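N(2),N(2)-dimethylguanosine tRNA methyltransferase (Pyrococcus horikoshii, PDB 2DUL) probably dimethylates the exocyclic N2 of guanine 26 in a number of tRNAs, with S-adenosyl-L-methionine as the methyl donor. Local coordinates at residues 84-88 with 115-119; 252-257 with 327-331. All coordinates share one frame; numbering follows the deposited sequence.

Contact 1: 84-88 with 115-119; sequences YELMK and VINHD
Tyr-84, Met-87 and Lys-88 of helix 81-94 pack on Ile-116 and His-118 of strand 113-118, a largely buried, apolar helix-on-sheet contact in the methyltransferase domain. The two axes approach to 8.6 Å and run nearly antiparallel, at 169°. Ile-116 is the hub, and its two branches part company. CG2 lies 3.8 Å from Met-87 CB and touches the methionine methyl and Tyr-84 CE1 as well, while CD1 reaches the helix backbone, 3.6 Å from Lys-88 CA. With CG anti to the backbone N (chi1 177°), the Tyr-84 ring swings toward the strand. His-118 CB sits over one face, a CH-pi contact 3.7 Å from the ring centroid; Lys-88 CG, from the same helix as the ring, lies more loosely over the opposite face, both offset toward the rim. The imidazole itself is slid away, its centroid 5.4 Å from that of the phenol, although the planes stay within 22° of parallel, hence little overlap. At the margin, Tyr-84 OH hydrogen-bonds to Glu-101, and Lys-88 NZ forms salt bridges with Glu-101 and with Glu-85 OE2 (3.1 Å, from above the carboxylate plane). Beneath the helix, Met-87 also touches Asp-78, predicted to bind S-adenosyl-L-methionine, on the neighbouring strand 73-78. A helix laid along, and running against, parallel strands 73-78 and 113-118 is characteristic of the Rossmann-like fold of class I methyltransferases.

Contact 2: 252-257 with 327-331; sequences FDDKTG and IGRRL
Phe-252, at the end of strand 247-252, meets Arg-330 of helix 324-331 with its ring edge: CE2 lies over one face of the guanidinium, 3.6 Å from Arg-330 NH2, and the two planes stand 84° apart. Asp-253 shapes the turn that follows. Its OD1 accepts from Lys-255 N at 3.0 Å, making an Asx turn, while its carbonyl O takes both Thr-256 N and Gly-257 N. The loop so folded joins strands 247-252 and 259-263 and offers Asp-254 O to the helix. Arg-330 NH1 donates to a lone pair of that oxygen at 2.7 Å; the bond is bent (141°), the oxygen lying somewhat out of the guanidinium plane. The arginine chain, stretched out as far as NE, carries the guanidinium past Asp-254 to Phe-252, where NH2 pairs with Glu-190; Asp-254 itself pairs with Arg-188. Replacing Arg-330 by a leucine would probably deprive Asp-254 O of this N-H, Glu-190 of this positive charge and the Phe-252 edge of its flat partner. Beyond Lys-255, whose O lies 3.8 Å from Leu-331 CD2, Thr-256 rests its CA and CB on that same methyl. At Gly-257, the backbone passes close to Arg-330, N to CD 3.6 Å, and a side chain would clash with Ile-327 CG1.

Overall arrangement
Contacts 1 and 2 illustrate how the chemistry of packing follows place in the fold. They share no element, follow one another along the chain, and lie on opposite sides of its centre, their own centres about 51 Å apart. Contact 1 belongs to the core of the methyltransferase domain: a helix on a sheet strand, joined by carbon-to-carbon packing without a bond between the segments and close to the predicted cofactor site. Contact 2, only partly buried and away from the annotated sites, ties a strand-connecting loop to a short helix through an arginine, so that a polar bond to a carbonyl and nearby charges take a larger share beside the aliphatic touches.

Contact 1: 84-88 with 115-119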
# COMPACT_ATOMS: atom_id res chain seq x y z
N TYR A 84 -1.88 -14.50 -20.39
CA TYR A 84 -2.88 -13.90 -21.28
C TYR A 84 -3.96 -14.92 -21.65
O TYR A 84 -5.16 -14.63 -21.59
CB TYR A 84 -2.22 -13.37 -22.54
CG TYR A 84 -3.19 -12.79 -23.55
CD1 TYR A 84 -3.92 -11.64 -23.27
CD2 TYR A 84 -3.37 -13.40 -24.79
CE1 TYR A 84 -4.81 -11.10 -24.20
CE2 TYR A 84 -4.27 -12.88 -25.73
CZ TYR A 84 -4.98 -11.72 -25.43
OH TYR A 84 -5.85 -11.19 -26.37
N GLU A 85 -3.54 -16.12 -22.05
CA GLU A 85 -4.49 -17.17 -22.42
C GLU A 85 -5.39 -17.53 -21.24
O GLU A 85 -6.60 -17.72 -21.41
CB GLU A 85 -3.75 -18.42 -22.89
CG GLU A 85 -3.05 -18.26 -24.23
CD GLU A 85 -4.02 -17.92 -25.35
OE1 GLU A 85 -5.04 -18.63 -25.51
OE2 GLU A 85 -3.76 -16.94 -26.08
N LEU A 86 -4.81 -17.60 -20.05
CA LEU A 86 -5.57 -17.95 -18.85
C LEU A 86 -6.51 -16.83 -18.44
O LEU A 86 -7.61 -17.07 -17.93
CB LEU A 86 -4.62 -18.29 -17.70
CG LEU A 86 -5.29 -18.77 -16.41
CD1 LEU A 86 -6.23 -19.92 -16.72
CD2 LEU A 86 -4.22 -19.19 -15.41
N MET A 87 -6.08 -15.59 -18.66
CA MET A 87 -6.91 -14.44 -18.33
C MET A 87 -8.19 -14.46 -19.16
O MET A 87 -9.28 -14.25 -18.64
CB MET A 87 -6.12 -13.14 -18.56
CG MET A 87 -5.07 -12.87 -17.48
SD MET A 87 -3.80 -11.65 -17.92
CE MET A 87 -4.74 -10.21 -18.04
N LYS A 88 -8.06 -14.73 -20.45
CA LYS A 88 -9.23 -14.79 -21.33
C LYS A 88 -10.21 -15.88 -20.86
O LYS A 88 -11.42 -15.68 -20.84
CB LYS A 88 -8.81 -15.06 -22.78
CG LYS A 88 -8.06 -13.91 -23.45
CD LYS A 88 -7.78 -14.22 -24.93
CE LYS A 88 -6.85 -15.41 -25.10
NZ LYS A 88 -6.60 -15.75 -26.54
N VAL A 115 -11.18 -5.38 -20.80
CA VAL A 115 -10.15 -5.35 -21.81
C VAL A 115 -8.96 -6.18 -21.34
O VAL A 115 -8.31 -5.84 -20.34
CB VAL A 115 -9.68 -3.91 -22.08
CG1 VAL A 115 -8.68 -3.89 -23.23
CG2 VAL A 115 -10.89 -3.03 -22.39
N ILE A 116 -8.69 -7.27 -22.03
CA ILE A 116 -7.58 -8.15 -21.68
C ILE A 116 -6.44 -7.84 -22.64
O ILE A 116 -6.59 -7.91 -23.86
CB ILE A 116 -7.99 -9.63 -21.80
CG1 ILE A 116 -9.36 -9.83 -21.13
CG2 ILE A 116 -6.95 -10.51 -21.13
CD1 ILE A 116 -9.88 -11.26 -21.19
N ASN A 117 -5.28 -7.51 -22.07
CA ASN A 117 -4.13 -7.12 -22.87
C ASN A 117 -2.90 -8.00 -22.64
O ASN A 117 -2.60 -8.41 -21.52
CB ASN A 117 -3.78 -5.66 -22.53
CG ASN A 117 -3.01 -4.97 -23.63
OD1 ASN A 117 -3.55 -4.70 -24.71
ND2 ASN A 117 -1.75 -4.66 -23.37
N HIS A 118 -2.20 -8.30 -23.73
CA HIS A 118 -0.98 -9.10 -23.66
C HIS A 118 0.16 -8.15 -24.01
O HIS A 118 0.37 -7.83 -25.18
CB HIS A 118 -1.01 -10.23 -24.69
CG HIS A 118 0.28 -10.99 -24.78
ND1 HIS A 118 0.69 -11.62 -25.93
CD2 HIS A 118 1.24 -11.23 -23.85
CE1 HIS A 118 1.85 -12.22 -25.71
NE2 HIS A 118 2.20 -12.00 -24.46
N ASP A 119 0.91 -7.69 -23.01
CA ASP A 119 2.00 -6.75 -23.28
C ASP A 119 2.71 -6.32 -22.01
O ASP A 119 2.25 -6.60 -20.90
CB ASP A 119 1.42 -5.53 -24.00
CG ASP A 119 2.49 -4.64 -24.61
OD1 ASP A 119 3.51 -5.17 -25.10
OD2 ASP A 119 2.29 -3.41 -24.63

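Contact 2: 252-257 with 327-331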
# COMPACT_ATOMS: atom_id res chain seq x y z
N PHE A 252 17.78 7.94 14.58
CA PHE A 252 17.49 6.88 15.53
C PHE A 252 18.70 6.57 16.41
O PHE A 252 19.80 6.36 15.91
CB PHE A 252 17.08 5.63 14.75
CG PHE A 252 16.61 4.48 15.61
CD1 PHE A 252 15.34 4.48 16.17
CD2 PHE A 252 17.45 3.39 15.83
CE1 PHE A 252 14.90 3.40 16.93
CE2 PHE A 252 17.02 2.30 16.60
CZ PHE A 252 15.74 2.31 17.15
N ASP A 253 18.49 6.55 17.72
CA ASP A 253 19.57 6.25 18.66
C ASP A 253 19.53 4.76 18.97
O ASP A 253 18.61 4.29 19.64
CB ASP A 253 19.39 7.04 19.96
CG ASP A 253 20.63 7.00 20.85
OD1 ASP A 253 21.36 5.98 20.84
OD2 ASP A 253 20.86 7.99 21.57
N ASP A 254 20.53 4.02 18.50
CA ASP A 254 20.58 2.58 18.72
C ASP A 254 20.69 2.15 20.18
O ASP A 254 20.35 1.02 20.53
CB ASP A 254 21.75 1.96 17.95
CG ASP A 254 21.65 2.19 16.46
OD1 ASP A 254 20.59 1.90 15.87
OD2 ASP A 254 22.65 2.66 15.87
N LYS A 255 21.18 3.04 21.03
CA LYS A 255 21.33 2.70 22.44
C LYS A 255 20.09 2.97 23.29
O LYS A 255 19.99 2.47 24.41
CB LYS A 255 22.54 3.44 23.03
CG LYS A 255 23.87 2.95 22.48
CD LYS A 255 25.06 3.53 23.23
CE LYS A 255 25.26 5.02 22.95
NZ LYS A 255 24.11 5.84 23.41
N THR A 256 19.14 3.72 22.74
CA THR A 256 17.94 4.07 23.49
C THR A 256 16.60 3.80 22.81
O THR A 256 15.59 3.64 23.49
CB THR A 256 17.96 5.56 23.88
OG1 THR A 256 17.85 6.36 22.69
CG2 THR A 256 19.26 5.91 24.60
N GLY A 257 16.59 3.75 21.48
CA GLY A 257 15.33 3.52 20.79
C GLY A 257 14.60 4.83 20.57
O GLY A 257 13.49 4.85 20.03
N ILE A 327 12.92 -1.53 23.05
CA ILE A 327 13.45 -0.49 23.93
C ILE A 327 13.93 -1.11 25.23
O ILE A 327 14.94 -0.69 25.80
CB ILE A 327 12.39 0.59 24.22
CG1 ILE A 327 12.10 1.38 22.94
CG2 ILE A 327 12.88 1.53 25.32
CD1 ILE A 327 11.07 2.50 23.10
N GLY A 328 13.21 -2.13 25.71
CA GLY A 328 13.62 -2.80 26.92
C GLY A 328 15.01 -3.41 26.73
O GLY A 328 15.86 -3.32 27.62
N ARG A 329 15.24 -4.03 25.57
CA ARG A 329 16.54 -4.64 25.30
C ARG A 329 17.65 -3.60 25.11
O ARG A 329 18.78 -3.80 25.56
CB ARG A 329 16.47 -5.53 24.06
CG ARG A 329 15.52 -6.71 24.19
CD ARG A 329 15.58 -7.64 22.98
NE ARG A 329 16.85 -8.35 22.88
CZ ARG A 329 17.93 -7.89 22.26
NH1 ARG A 329 17.89 -6.71 21.66
NH2 ARG A 329 19.04 -8.61 22.23
N ARG A 330 17.32 -2.49 24.45
CA ARG A 330 18.31 -1.44 24.21
C ARG A 330 18.74 -0.76 25.51
O ARG A 330 19.93 -0.57 25.75
CB ARG A 330 17.75 -0.39 23.24
CG ARG A 330 17.52 -0.91 21.82
CD ARG A 330 17.03 0.19 20.88
NE ARG A 330 16.71 -0.32 19.55
CZ ARG A 330 17.61 -0.71 18.64
NH1 ARG A 330 18.91 -0.63 18.91
NH2 ARG A 330 17.21 -1.19 17.47
N LEU A 331 17.77 -0.40 26.34
CA LEU A 331 18.05 0.26 27.61
C LEU A 331 18.46 -0.72 28.71
O LEU A 331 19.04 -0.32 29.72
CB LEU A 331 16.82 1.05 28.08
CG LEU A 331 16.41 2.26 27.23
CD1 LEU A 331 15.12 2.85 27.77
CD2 LEU A 331 17.52 3.30 27.24